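Local coordinates for peptidase S9 prolyl oligopeptidase catalytic domain-containing protein (Pyrococcus horikoshii, PDB 4HXF) that is probably a serine peptidase of the prolyl oligopeptidase family, an acylaminoacyl peptidase that assembles into a self-compartmentalizing hexamer, at residues Asp7-Thr12 against His588-Tyr593; Ala404-Tyr409 against Phe599-Leu604; Ser487-Ser492 against Ile541-Asp546; Ile460-Ile465 against Asp480-Gly485. All coordinates share one frame; numbering follows the deposited sequence. Where two conformers were deposited one is given.

Contact 1 (Asp7-Thr12 against His588-Tyr593); sequences DEKTFT and HRMKRY
R589 reaches out from helix 586-605 to F11, and its side chain can be followed atom by atom. CB starts beside the end of the phenyl ring, 3.8 Å from F11 CZ. The chain then bends at chi3 (72°), which turns NE back past the ring at 4.1 Å from F11 CE2 and brings the guanidinium beside it. CZ stands 3.6 Å from F11 CD2, and it is a face of the guanidinium that meets this carbon, the two planes lying 47° apart. At the tip NH2 donates to Y593 OH at 2.9 Å, with the hydroxyl close to the guanidinium plane. NE and NH1 bond to S581 O and Y41 OH, so the group has little freedom to turn. The loop of 7-12 precedes the first propeller strand, 16-23, while helix 586-605 belongs to the hydrolase domain; the start of the chain thus packs on that domain. Y593, one helical turn on from R589, brings its CE1 over a face of the F11 ring, 3.5 Å from CD1, with the ring planes inclined at 59°. T12 CG2 lies against the opposite face. The loop is shaped by a type I turn from D7 to T10 and an Asx turn, in which D7 OD1 accepts from K9 N. This turn presents E8 to the helix: its CB touches M590 O at 3.5 Å, and E8 O, in the plane of the F11 ring at its edge, is buried without a hydrogen-bond partner.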
loop_
_atom_site.group_PDB
_atom_site.type_symbol
_atom_site.label_atom_id
_atom_site.label_comp_id
_atom_site.label_asym_id
_atom_site.label_seq_id
_atom_site.Cartn_x
_atom_site.Cartn_y
_atom_site.Cartn_z
ATOM N N ASP A 7 15.521 -36.878 1.297
ATOM C CA ASP A 7 15.679 -36.148 0.045
ATOM C C ASP A 7 16.153 -34.744 0.461
ATOM O O ASP A 7 16.656 -34.534 1.639
ATOM C CB ASP A 7 14.394 -36.202 -0.763
ATOM C CG ASP A 7 13.236 -35.459 -0.130
ATOM O OD1 ASP A 7 13.370 -34.697 0.870
ATOM O OD2 ASP A 7 12.127 -35.623 -0.606
ATOM N N GLU A 8 16.068 -33.804 -0.471
ATOM C CA GLU A 8 16.597 -32.482 -0.284
ATOM C C GLU A 8 15.763 -31.617 0.683
ATOM O O GLU A 8 16.252 -30.598 1.063
ATOM C CB GLU A 8 16.689 -31.754 -1.630
ATOM C CG GLU A 8 15.369 -31.348 -2.266
ATOM C CD GLU A 8 14.670 -32.444 -3.077
ATOM O OE1 GLU A 8 13.618 -32.133 -3.744
ATOM O OE2 GLU A 8 15.094 -33.651 -3.070
ATOM N N LYS A 9 14.609 -32.119 1.133
ATOM C CA LYS A 9 13.705 -31.362 2.030
ATOM C C LYS A 9 13.672 -31.944 3.418
ATOM O O LYS A 9 13.069 -31.363 4.273
ATOM C CB LYS A 9 12.268 -31.366 1.474
ATOM C CG LYS A 9 12.147 -30.789 0.091
ATOM C CD LYS A 9 10.697 -30.713 -0.312
ATOM C CE LYS A 9 10.685 -29.949 -1.624
ATOM N NZ LYS A 9 9.415 -30.212 -2.397
ATOM N N THR A 10 14.250 -33.114 3.621
ATOM C CA THR A 10 14.066 -33.765 4.929
ATOM C C THR A 10 14.544 -32.894 6.146
ATOM O O THR A 10 13.924 -32.981 7.227
ATOM C CB THR A 10 14.765 -35.128 5.015
ATOM O OG1 THR A 10 14.519 -35.822 3.793
ATOM C CG2 THR A 10 14.302 -35.933 6.201
ATOM N N PHE A 11 15.525 -32.039 5.898
ATOM C CA PHE A 11 16.146 -31.217 6.987
ATOM C C PHE A 11 15.065 -30.284 7.555
ATOM O O PHE A 11 15.160 -29.865 8.703
ATOM C CB PHE A 11 17.334 -30.440 6.498
ATOM C CG PHE A 11 16.986 -29.297 5.668
ATOM C CD1 PHE A 11 16.767 -29.461 4.291
ATOM C CD2 PHE A 11 16.947 -28.007 6.210
ATOM C CE1 PHE A 11 16.405 -28.396 3.492
ATOM C CE2 PHE A 11 16.606 -26.921 5.392
ATOM C CZ PHE A 11 16.367 -27.098 4.027
ATOM N N THR A 12 14.018 -30.030 6.806
ATOM C CA THR A 12 12.970 -29.149 7.285
ATOM C C THR A 12 12.061 -29.782 8.293
ATOM O O THR A 12 11.274 -29.105 8.872
ATOM C CB THR A 12 12.132 -28.533 6.156
ATOM O OG1 THR A 12 11.286 -29.495 5.534
ATOM C CG2 THR A 12 13.058 -27.767 5.103
ATOM N N HIS A 588 17.084 -21.902 -0.257
ATOM C CA HIS A 588 18.490 -21.963 -0.656
ATOM C C HIS A 588 19.163 -23.306 -0.292
ATOM O O HIS A 588 19.779 -23.992 -1.103
ATOM C CB HIS A 588 19.180 -20.760 0.012
ATOM C CG HIS A 588 20.693 -20.783 0.045
ATOM N ND1 HIS A 588 21.433 -19.637 -0.182
ATOM C CD2 HIS A 588 21.599 -21.761 0.346
ATOM C CE1 HIS A 588 22.725 -19.898 0.066
ATOM N NE2 HIS A 588 22.867 -21.182 0.348
ATOM N N ARG A 589 18.979 -23.732 0.974
ATOM C CA ARG A 589 19.584 -24.951 1.396
ATOM C C ARG A 589 19.027 -26.179 0.728
ATOM O O ARG A 589 19.770 -27.076 0.387
ATOM C CB ARG A 589 19.377 -25.062 2.921
ATOM C CG ARG A 589 20.302 -24.142 3.709
ATOM C CD ARG A 589 19.980 -24.220 5.189
ATOM N NE ARG A 589 20.431 -25.485 5.640
ATOM C CZ ARG A 589 19.978 -26.114 6.757
ATOM N NH1 ARG A 589 19.130 -25.492 7.551
ATOM N NH2 ARG A 589 20.426 -27.353 7.084
ATOM N N MET A 590 17.725 -26.212 0.508
ATOM C CA MET A 590 17.056 -27.305 -0.231
ATOM C C MET A 590 17.678 -27.472 -1.642
ATOM O O MET A 590 17.980 -28.579 -2.093
ATOM C CB MET A 590 15.604 -26.981 -0.280
ATOM C CG MET A 590 14.794 -28.010 -1.002
ATOM S SD MET A 590 14.661 -27.716 -2.755
ATOM C CE MET A 590 13.995 -26.039 -2.832
ATOM N N LYS A 591 17.891 -26.326 -2.310
ATOM C CA LYS A 591 18.415 -26.316 -3.707
ATOM C C LYS A 591 19.856 -26.766 -3.682
ATOM O O LYS A 591 20.253 -27.590 -4.551
ATOM C CB LYS A 591 18.329 -24.956 -4.391
ATOM C CG LYS A 591 16.848 -24.585 -4.714
ATOM C CD LYS A 591 16.749 -23.186 -5.293
ATOM C CE LYS A 591 15.305 -22.968 -5.655
ATOM N NZ LYS A 591 15.047 -21.578 -6.109
ATOM N N ARG A 592 20.634 -26.375 -2.680
ATOM C CA ARG A 592 21.989 -26.901 -2.562
ATOM C C ARG A 592 21.995 -28.386 -2.348
ATOM O O ARG A 592 22.778 -29.110 -2.995
ATOM C CB ARG A 592 22.786 -26.202 -1.438
ATOM C CG ARG A 592 24.147 -26.827 -1.245
ATOM C CD ARG A 592 24.951 -26.247 -0.133
ATOM N NE ARG A 592 26.016 -27.197 0.264
ATOM C CZ ARG A 592 25.856 -28.281 1.016
ATOM N NH1 ARG A 592 26.882 -29.094 1.243
ATOM N NH2 ARG A 592 24.703 -28.554 1.607
ATOM N N TYR A 593 21.161 -28.886 -1.422
ATOM C CA TYR A 593 21.131 -30.327 -1.205
ATOM C C TYR A 593 20.748 -31.097 -2.463
ATOM O O TYR A 593 21.312 -32.177 -2.747
ATOM C CB TYR A 593 20.227 -30.716 -0.034
ATOM C CG TYR A 593 20.656 -30.261 1.367
ATOM C CD1 TYR A 593 19.766 -29.549 2.198
ATOM C CD2 TYR A 593 21.880 -30.559 1.836
ATOM C CE1 TYR A 593 20.148 -29.237 3.495
ATOM C CE2 TYR A 593 22.320 -30.176 3.108
ATOM C CZ TYR A 593 21.404 -29.513 3.935
ATOM O OH TYR A 593 21.788 -29.158 5.214
#

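Contact 2 (Ala404-Tyr409 against Phe599-Leu604); sequences ASKGYY and FFERKL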
loop_
_atom_site.group_PDB
_atom_site.type_symbol
_atom_site.label_atom_id
_atom_site.label_comp_id
_atom_site.label_asym_id
_atom_site.label_seq_id
_atom_site.Cartn_x
_atom_site.Cartn_y
_atom_site.Cartn_z
ATOM N N ALA A 404 24.071 -41.829 2.330
ATOM C CA ALA A 404 24.007 -43.218 2.699
ATOM C C ALA A 404 22.686 -43.861 2.287
ATOM O O ALA A 404 22.636 -44.997 1.791
ATOM C CB ALA A 404 24.204 -43.402 4.228
ATOM N N SER A 405 21.611 -43.101 2.512
ATOM C CA SER A 405 20.276 -43.546 2.172
ATOM C C SER A 405 20.109 -43.761 0.636
ATOM O O SER A 405 19.245 -44.516 0.245
ATOM C CB SER A 405 19.198 -42.629 2.686
ATOM O OG SER A 405 19.035 -41.515 1.847
ATOM N N LYS A 406 20.895 -43.068 -0.157
ATOM C CA LYS A 406 20.881 -43.190 -1.605
ATOM C C LYS A 406 21.898 -44.205 -2.154
ATOM O O LYS A 406 22.113 -44.260 -3.366
ATOM C CB LYS A 406 21.099 -41.827 -2.260
ATOM C CG LYS A 406 20.008 -40.876 -1.849
ATOM C CD LYS A 406 20.320 -39.554 -2.321
ATOM C CE LYS A 406 20.125 -39.456 -3.861
ATOM N NZ LYS A 406 18.696 -39.740 -4.275
ATOM N N GLY A 407 22.500 -45.018 -1.297
ATOM C CA GLY A 407 23.229 -46.196 -1.762
ATOM C C GLY A 407 24.742 -45.936 -1.841
ATOM O O GLY A 407 25.463 -46.705 -2.499
ATOM N N TYR A 408 25.224 -44.918 -1.127
ATOM C CA TYR A 408 26.673 -44.628 -1.102
ATOM C C TYR A 408 27.351 -45.000 0.218
ATOM O O TYR A 408 26.791 -44.774 1.281
ATOM C CB TYR A 408 27.015 -43.150 -1.375
ATOM C CG TYR A 408 26.524 -42.517 -2.658
ATOM C CD1 TYR A 408 25.183 -42.172 -2.861
ATOM C CD2 TYR A 408 27.404 -42.318 -3.721
ATOM C CE1 TYR A 408 24.712 -41.659 -4.055
ATOM C CE2 TYR A 408 26.916 -41.789 -4.930
ATOM C CZ TYR A 408 25.637 -41.436 -5.070
ATOM O OH TYR A 408 25.198 -40.896 -6.249
ATOM N N TYR A 409 28.522 -45.597 0.108
ATOM C CA TYR A 409 29.456 -45.577 1.235
ATOM C C TYR A 409 29.837 -44.131 1.506
ATOM O O TYR A 409 30.052 -43.346 0.585
ATOM C CB TYR A 409 30.744 -46.338 0.937
ATOM C CG TYR A 409 30.653 -47.846 1.149
ATOM C CD1 TYR A 409 30.344 -48.679 0.078
ATOM C CD2 TYR A 409 30.909 -48.413 2.397
ATOM C CE1 TYR A 409 30.370 -50.068 0.224
ATOM C CE2 TYR A 409 30.901 -49.781 2.564
ATOM C CZ TYR A 409 30.627 -50.596 1.463
ATOM O OH TYR A 409 30.666 -51.982 1.732
ATOM N N PHE A 599 24.463 -34.183 -8.570
ATOM C CA PHE A 599 25.826 -34.207 -9.166
ATOM C C PHE A 599 26.478 -35.540 -8.919
ATOM O O PHE A 599 26.974 -36.180 -9.816
ATOM C CB PHE A 599 26.668 -33.051 -8.707
ATOM C CG PHE A 599 27.894 -32.840 -9.528
ATOM C CD1 PHE A 599 27.777 -32.204 -10.766
ATOM C CD2 PHE A 599 29.145 -33.333 -9.107
ATOM C CE1 PHE A 599 28.916 -31.983 -11.522
ATOM C CE2 PHE A 599 30.252 -33.198 -9.923
ATOM C CZ PHE A 599 30.137 -32.500 -11.122
ATOM N N PHE A 600 26.392 -36.065 -7.681
ATOM C CA PHE A 600 26.956 -37.382 -7.435
ATOM C C PHE A 600 26.180 -38.505 -8.113
ATOM O O PHE A 600 26.794 -39.405 -8.657
ATOM C CB PHE A 600 27.090 -37.674 -5.922
ATOM C CG PHE A 600 28.325 -37.064 -5.296
ATOM C CD1 PHE A 600 28.241 -36.216 -4.194
ATOM C CD2 PHE A 600 29.596 -37.244 -5.864
ATOM C CE1 PHE A 600 29.406 -35.761 -3.549
ATOM C CE2 PHE A 600 30.755 -36.649 -5.271
ATOM C CZ PHE A 600 30.623 -35.917 -4.135
ATOM N N GLU A 601 24.832 -38.416 -8.176
ATOM C CA GLU A 601 24.019 -39.407 -8.912
ATOM C C GLU A 601 24.501 -39.491 -10.387
ATOM O O GLU A 601 24.557 -40.584 -10.915
ATOM C CB GLU A 601 22.545 -39.012 -8.856
ATOM C CG GLU A 601 21.896 -39.261 -7.442
ATOM C CD GLU A 601 21.713 -40.721 -7.140
ATOM O OE1 GLU A 601 22.536 -41.291 -6.490
ATOM O OE2 GLU A 601 20.793 -41.293 -7.665
ATOM N N ARG A 602 24.746 -38.329 -10.986
ATOM C CA ARG A 602 24.973 -38.213 -12.417
ATOM C C ARG A 602 26.437 -38.205 -12.843
ATOM O O ARG A 602 26.704 -38.236 -14.102
ATOM C CB ARG A 602 24.193 -37.025 -12.998
ATOM C CG ARG A 602 22.680 -37.154 -12.821
ATOM C CD ARG A 602 21.953 -35.843 -12.967
ATOM N NE ARG A 602 20.539 -35.990 -12.663
ATOM C CZ ARG A 602 19.556 -36.268 -13.523
ATOM N NH1 ARG A 602 19.762 -36.469 -14.819
ATOM N NH2 ARG A 602 18.288 -36.302 -13.038
ATOM N N LYS A 603 27.373 -38.136 -11.865
ATOM C CA LYS A 603 28.754 -38.093 -12.186
ATOM C C LYS A 603 29.562 -39.189 -11.504
ATOM O O LYS A 603 30.659 -39.564 -11.968
ATOM C CB LYS A 603 29.343 -36.679 -11.891
ATOM C CG LYS A 603 28.662 -35.589 -12.746
ATOM C CD LYS A 603 28.962 -35.608 -14.199
ATOM C CE LYS A 603 28.048 -34.645 -14.918
ATOM N NZ LYS A 603 28.221 -34.733 -16.374
ATOM N N LEU A 604 29.048 -39.676 -10.401
ATOM C CA LEU A 604 29.752 -40.670 -9.597
ATOM C C LEU A 604 29.088 -42.063 -9.650
ATOM O O LEU A 604 29.721 -43.049 -10.072
ATOM C CB LEU A 604 29.960 -40.238 -8.120
ATOM C CG LEU A 604 30.705 -41.221 -7.252
ATOM C CD1 LEU A 604 32.175 -41.441 -7.680
ATOM C CD2 LEU A 604 30.673 -40.781 -5.771
#
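The Y408 ring comes to helix 586-605 edge first. Near its plane, at the rim, lie E601 OE1 and the methyl L604 CD2, the latter 4.0 Å from Y408 CE2; F600 CB approaches CZ at a slant, 4.1 Å away. The other flat group, the E601 carboxylate, is turned 69° from the ring. Y408 and L604 run past each other in opposite directions, so the methyl slides along the ring edge. Beyond the two segments, P379 and I381 of strand 378-384 and M403 also pack on Y408. The phenol donates to E601 OE1 over 2.7 Å, arriving on the anti side of the carboxylate and 27° out of its plane. E601 bends at chi2 (-71°), and the fold in the chain carries OE1 across to the hydroxyl. K406 crosses E601 at an angle, its CE 3.9 Å from E601 CD, but its NZ remains 4.3 Å from OE2, too long for a salt bridge. What brings Y408 here is the end of helix 398-405, closed by a Schellman motif: G407, with positive phi, is the C-prime residue, G407 N bonds to A404 O and Y408 N to M403 O. The chain then enters strand 409-413 of the hydrolase sheet. K605 NZ pairs with E601 OE1 and also bonds to K406 O, tying the helix back to the turn. With a phenol and an ammonium group gripping one oxygen, and K406 near the other, E601 would be expected to stay ionised.

Contact 3 (Ser487-Ser492 against Ile541-Asp546); sequences SENGIS and IHSLED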
loop_
_atom_site.group_PDB
_atom_site.type_symbol
_atom_site.label_atom_id
_atom_site.label_comp_id
_atom_site.label_asym_id
_atom_site.label_seq_id
_atom_site.Cartn_x
_atom_site.Cartn_y
_atom_site.Cartn_z
ATOM N N SER A 487 33.410 -29.318 -4.603
ATOM C CA SER A 487 34.229 -28.423 -3.750
ATOM C C SER A 487 33.422 -27.187 -3.418
ATOM O O SER A 487 32.947 -26.496 -4.317
ATOM C CB SER A 487 35.456 -28.015 -4.548
ATOM O OG SER A 487 36.147 -26.888 -3.994
ATOM N N GLU A 488 33.304 -26.858 -2.153
ATOM C CA GLU A 488 32.405 -25.750 -1.722
ATOM C C GLU A 488 33.171 -24.750 -0.888
ATOM O O GLU A 488 33.934 -25.080 0.009
ATOM C CB GLU A 488 31.254 -26.267 -0.900
ATOM C CG GLU A 488 30.635 -27.527 -1.397
ATOM C CD GLU A 488 29.316 -27.807 -0.736
ATOM O OE1 GLU A 488 28.590 -26.796 -0.490
ATOM O OE2 GLU A 488 29.058 -29.020 -0.394
ATOM N N ASN A 489 33.025 -23.470 -1.255
ATOM C CA ASN A 489 33.496 -22.379 -0.442
ATOM C C ASN A 489 34.959 -22.626 -0.007
ATOM O O ASN A 489 35.334 -22.444 1.151
ATOM C CB ASN A 489 32.584 -22.125 0.756
ATOM C CG ASN A 489 31.210 -21.685 0.350
ATOM O OD1 ASN A 489 30.379 -22.550 -0.099
ATOM N ND2 ASN A 489 30.937 -20.374 0.465
ATOM N N GLY A 490 35.758 -23.045 -1.000
ATOM C CA GLY A 490 37.100 -23.593 -0.806
ATOM C C GLY A 490 38.250 -22.619 -0.949
ATOM O O GLY A 490 38.064 -21.465 -0.920
ATOM N N ILE A 491 39.428 -23.149 -1.060
ATOM C CA ILE A 491 40.612 -22.443 -1.493
ATOM C C ILE A 491 41.240 -23.129 -2.676
ATOM O O ILE A 491 41.448 -24.317 -2.672
ATOM C CB ILE A 491 41.651 -22.362 -0.320
ATOM C CG1 ILE A 491 41.079 -21.709 0.916
ATOM C CG2 ILE A 491 42.923 -21.617 -0.815
ATOM C CD1 ILE A 491 40.673 -22.758 2.007
ATOM N N SER A 492 41.498 -22.324 -3.699
ATOM C CA SER A 492 42.321 -22.653 -4.855
ATOM C C SER A 492 43.678 -21.913 -4.890
ATOM O O SER A 492 44.576 -22.461 -5.536
ATOM C CB SER A 492 41.641 -22.513 -6.239
ATOM O OG SER A 492 41.287 -21.186 -6.535
ATOM N N ILE A 541 30.806 -24.970 -5.628
ATOM C CA ILE A 541 29.699 -24.253 -5.019
ATOM C C ILE A 541 30.307 -23.124 -4.254
ATOM O O ILE A 541 31.272 -23.334 -3.471
ATOM C CB ILE A 541 28.915 -25.187 -4.058
ATOM C CG1 ILE A 541 28.221 -26.287 -4.829
ATOM C CG2 ILE A 541 27.858 -24.343 -3.295
ATOM C CD1 ILE A 541 27.499 -27.402 -4.077
ATOM N N HIS A 542 29.718 -21.935 -4.374
ATOM C CA HIS A 542 30.165 -20.772 -3.630
ATOM C C HIS A 542 28.980 -19.902 -3.299
ATOM O O HIS A 542 27.873 -20.153 -3.734
ATOM C CB HIS A 542 31.188 -19.959 -4.392
ATOM C CG HIS A 542 32.254 -19.381 -3.482
ATOM N ND1 HIS A 542 33.449 -20.056 -3.223
ATOM C CD2 HIS A 542 32.273 -18.205 -2.698
ATOM C CE1 HIS A 542 34.168 -19.302 -2.366
ATOM N NE2 HIS A 542 33.457 -18.241 -1.983
ATOM N N SER A 543 29.146 -18.997 -2.312
ATOM C CA SER A 543 28.109 -18.075 -1.970
ATOM C C SER A 543 28.652 -16.694 -1.893
ATOM O O SER A 543 29.820 -16.479 -1.537
ATOM C CB SER A 543 27.533 -18.462 -0.618
ATOM O OG SER A 543 28.517 -18.557 0.378
ATOM N N LEU A 544 27.833 -15.730 -2.222
ATOM C CA LEU A 544 28.335 -14.320 -2.438
ATOM C C LEU A 544 28.667 -13.539 -1.201
ATOM O O LEU A 544 29.267 -12.477 -1.282
ATOM C CB LEU A 544 27.409 -13.481 -3.287
ATOM C CG LEU A 544 27.415 -13.872 -4.781
ATOM C CD1 LEU A 544 26.427 -12.960 -5.599
ATOM C CD2 LEU A 544 28.825 -13.784 -5.384
ATOM N N GLU A 545 28.282 -14.047 -0.020
ATOM C CA GLU A 545 28.572 -13.314 1.213
ATOM C C GLU A 545 29.624 -14.050 2.028
ATOM O O GLU A 545 29.784 -13.791 3.241
ATOM C CB GLU A 545 27.275 -13.011 2.005
ATOM C CG GLU A 545 26.264 -12.202 1.230
ATOM C CD GLU A 545 24.916 -12.116 1.970
ATOM O OE1 GLU A 545 24.228 -13.115 2.213
ATOM O OE2 GLU A 545 24.617 -10.995 2.364
ATOM N N ASP A 546 30.293 -15.030 1.413
ATOM C CA ASP A 546 31.386 -15.740 2.085
ATOM C C ASP A 546 32.677 -14.879 2.032
ATOM O O ASP A 546 33.267 -14.667 0.947
ATOM C CB ASP A 546 31.697 -17.095 1.461
ATOM C CG ASP A 546 32.768 -17.849 2.247
ATOM O OD1 ASP A 546 33.471 -17.261 3.107
ATOM O OD2 ASP A 546 32.821 -19.102 2.121
#
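N489 and I541 join where two parallel neighbours in the alpha/beta-hydrolase sheet, strands 484-488 and 538-543, run out toward the active site. Two backbone bonds hold the register, I541 N to S487 O (2.9 Å) and N489 N to I541 O (2.8 Å). The tight part lies just beyond, at the N489 amide. With CG beside the backbone N (chi1 -64°), ND2 gives one proton to D546 OD2 at 2.8 Å, on the carboxylate's anti lone pair, and the other to S543 OG at 3.0 Å; both acceptors lie near the amide plane. D546 OD2 also binds H578 ND1, consistent with a Ser-His-Asp triad completed by S466, while S543 OG has G576 O and N489 OD1 has H580 NE2. Putting an alanine here would probably leave D546 and S543 each short of a donor and the D546 carboxylate freer to turn against H578. The rest is looser: the E488 side chain runs beside that of I541, E488 OE1 3.8 Å from I541 CG2, its carboxylate drawn to R592, and past S543 the type I turn carries L544 and E545 to a partly exposed edge. N489 ND2 rides 4.0 Å above the centre of the H542 ring.

Contact 4 (Ile460-Ile465 against Asp480-Gly485); sequences IGITGI and DLFKAG
The beta-alpha-beta unit of strand 460-465, helix 467-478 and strand 484-488 closes here, I460 and I462 meeting the returning chain at F482 to G485. It is the part of the alpha/beta-hydrolase sheet that probably leads, through G464, into the nucleophile elbow at S466. K483 N donates to I460 O at 2.8 Å, and I462 N to A484 O at 3.2 Å. Between the strands and the helices sits the F482 ring. I462 CG2 rests over one face, 4.0 Å from the centroid and 25° off the normal; L481 CB lies against the opposite face. I462 CG1 points anti to the backbone N (chi1 -171°), which takes CD1 out to F482 CZ at 3.9 Å, while I460 CG2 touches F482 CD2. A475 and L476 of helix 467-478, with I445 of helix 436-451, pack on the ring too. With a serine in place of F482, I462 CG2 would probably lose its CH-pi partner and a gap would open beneath those helices. At the far end I460 CD1 meets L481 CD1, also at 3.9 Å. Nearby a water takes protons from I460 N and K483 NZ and gives one to L481 O at 2.8 Å.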
loop_
_atom_site.group_PDB
_atom_site.type_symbol
_atom_site.label_atom_id
_atom_site.label_comp_id
_atom_site.label_asym_id
_atom_site.label_seq_id
_atom_site.Cartn_x
_atom_site.Cartn_y
_atom_site.Cartn_z
ATOM N N ILE A 460 34.871 -43.730 -6.604
ATOM C CA ILE A 460 35.155 -42.945 -5.393
ATOM C C ILE A 460 35.125 -41.463 -5.730
ATOM O O ILE A 460 35.816 -41.047 -6.660
ATOM C CB ILE A 460 36.510 -43.272 -4.805
ATOM C CG1 ILE A 460 36.609 -44.815 -4.568
ATOM C CG2 ILE A 460 36.688 -42.500 -3.442
ATOM C CD1 ILE A 460 38.019 -45.241 -4.049
ATOM N N GLY A 461 34.323 -40.701 -5.003
ATOM C CA GLY A 461 34.274 -39.254 -5.160
ATOM C C GLY A 461 34.736 -38.607 -3.874
ATOM O O GLY A 461 34.946 -39.294 -2.836
ATOM N N ILE A 462 34.902 -37.304 -3.888
ATOM C CA ILE A 462 35.381 -36.546 -2.771
ATOM C C ILE A 462 34.723 -35.201 -2.709
ATOM O O ILE A 462 34.336 -34.591 -3.734
ATOM C CB ILE A 462 36.913 -36.396 -2.812
ATOM C CG1 ILE A 462 37.449 -35.783 -1.533
ATOM C CG2 ILE A 462 37.390 -35.712 -4.140
ATOM C CD1 ILE A 462 38.991 -35.938 -1.399
ATOM N N THR A 463 34.381 -34.777 -1.507
ATOM C CA THR A 463 33.750 -33.477 -1.293
ATOM C C THR A 463 34.181 -32.833 0.036
ATOM O O THR A 463 34.550 -33.549 0.963
ATOM C CB THR A 463 32.205 -33.602 -1.322
ATOM O OG1 THR A 463 31.562 -32.320 -1.274
ATOM C CG2 THR A 463 31.631 -34.527 -0.156
ATOM N N GLY A 464 34.096 -31.525 0.115
ATOM C CA GLY A 464 34.266 -30.794 1.321
ATOM C C GLY A 464 33.992 -29.364 1.185
ATOM O O GLY A 464 33.884 -28.841 0.050
ATOM N N ILE A 465 33.777 -28.717 2.300
ATOM C CA ILE A 465 33.561 -27.287 2.388
ATOM C C ILE A 465 34.755 -26.614 3.065
ATOM O O ILE A 465 35.354 -27.155 4.030
ATOM C CB ILE A 465 32.305 -26.980 3.238
ATOM C CG1 ILE A 465 31.065 -27.713 2.710
ATOM C CG2 ILE A 465 32.019 -25.491 3.414
ATOM C CD1 ILE A 465 29.884 -27.805 3.701
ATOM N N ASP A 480 44.723 -39.539 -9.187
ATOM C CA ASP A 480 43.814 -40.022 -10.189
ATOM C C ASP A 480 42.780 -40.978 -9.574
ATOM O O ASP A 480 42.022 -41.629 -10.294
ATOM C CB ASP A 480 44.595 -40.726 -11.342
ATOM C CG ASP A 480 45.573 -39.796 -12.082
ATOM O OD1 ASP A 480 45.267 -38.607 -12.289
ATOM O OD2 ASP A 480 46.663 -40.307 -12.486
ATOM N N LEU A 481 42.711 -41.058 -8.251
ATOM C CA LEU A 481 41.786 -41.958 -7.629
ATOM C C LEU A 481 40.319 -41.591 -7.799
ATOM O O LEU A 481 39.495 -42.448 -7.907
ATOM C CB LEU A 481 42.121 -42.044 -6.100
ATOM C CG LEU A 481 41.319 -43.016 -5.223
ATOM C CD1 LEU A 481 41.454 -44.451 -5.779
ATOM C CD2 LEU A 481 41.840 -42.864 -3.767
ATOM N N PHE A 482 39.993 -40.294 -7.820
ATOM C CA PHE A 482 38.624 -39.815 -7.710
ATOM C C PHE A 482 37.932 -39.599 -9.036
ATOM O O PHE A 482 38.542 -39.164 -10.015
ATOM C CB PHE A 482 38.584 -38.532 -6.894
ATOM C CG PHE A 482 39.235 -38.668 -5.560
ATOM C CD1 PHE A 482 40.550 -38.314 -5.359
ATOM C CD2 PHE A 482 38.559 -39.250 -4.522
ATOM C CE1 PHE A 482 41.204 -38.491 -4.187
ATOM C CE2 PHE A 482 39.235 -39.461 -3.338
ATOM C CZ PHE A 482 40.528 -39.102 -3.145
ATOM N N LYS A 483 36.652 -39.977 -9.068
ATOM C CA LYS A 483 35.858 -39.957 -10.316
ATOM C C LYS A 483 35.021 -38.653 -10.456
ATOM O O LYS A 483 34.515 -38.359 -11.516
ATOM C CB LYS A 483 34.981 -41.153 -10.355
ATOM C CG LYS A 483 35.797 -42.442 -10.558
ATOM C CD LYS A 483 36.727 -42.407 -11.778
ATOM C CE LYS A 483 37.280 -43.819 -12.067
ATOM N NZ LYS A 483 38.164 -44.248 -10.919
ATOM N N ALA A 484 34.829 -37.955 -9.353
ATOM C CA ALA A 484 34.017 -36.734 -9.225
ATOM C C ALA A 484 34.376 -36.019 -7.977
ATOM O O ALA A 484 34.715 -36.633 -6.985
ATOM C CB ALA A 484 32.520 -37.109 -9.178
ATOM N N GLY A 485 34.182 -34.720 -7.976
ATOM C CA GLY A 485 34.361 -33.870 -6.842
ATOM C C GLY A 485 33.298 -32.821 -6.679
ATOM O O GLY A 485 32.724 -32.338 -7.710
HETATM O O HOH W 1 37.399 -44.221 -8.096
#

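In the fold
All four contacts gather in or against the hydrolase domain. Contacts 3 and 4 lie in its sheet, on the two sides of strand 484-488, with centres about 17 Å apart. Contacts 1 and 2 both use helix 586-605, their centres about 16 Å apart, and their segments alternate along the chain, so the N-terminal loop and the end of helix 398-405 meet successive parts of one late helix. Contact 4 comes before contact 3, and both fall between 404-409 and 599-604. The helix lies on the sheet: L604 of contact 2 packs on I460 and G461 of contact 4, while R592 of contact 1 bridges to E488 of contact 3, linking the terminal packing to the core beside the active site.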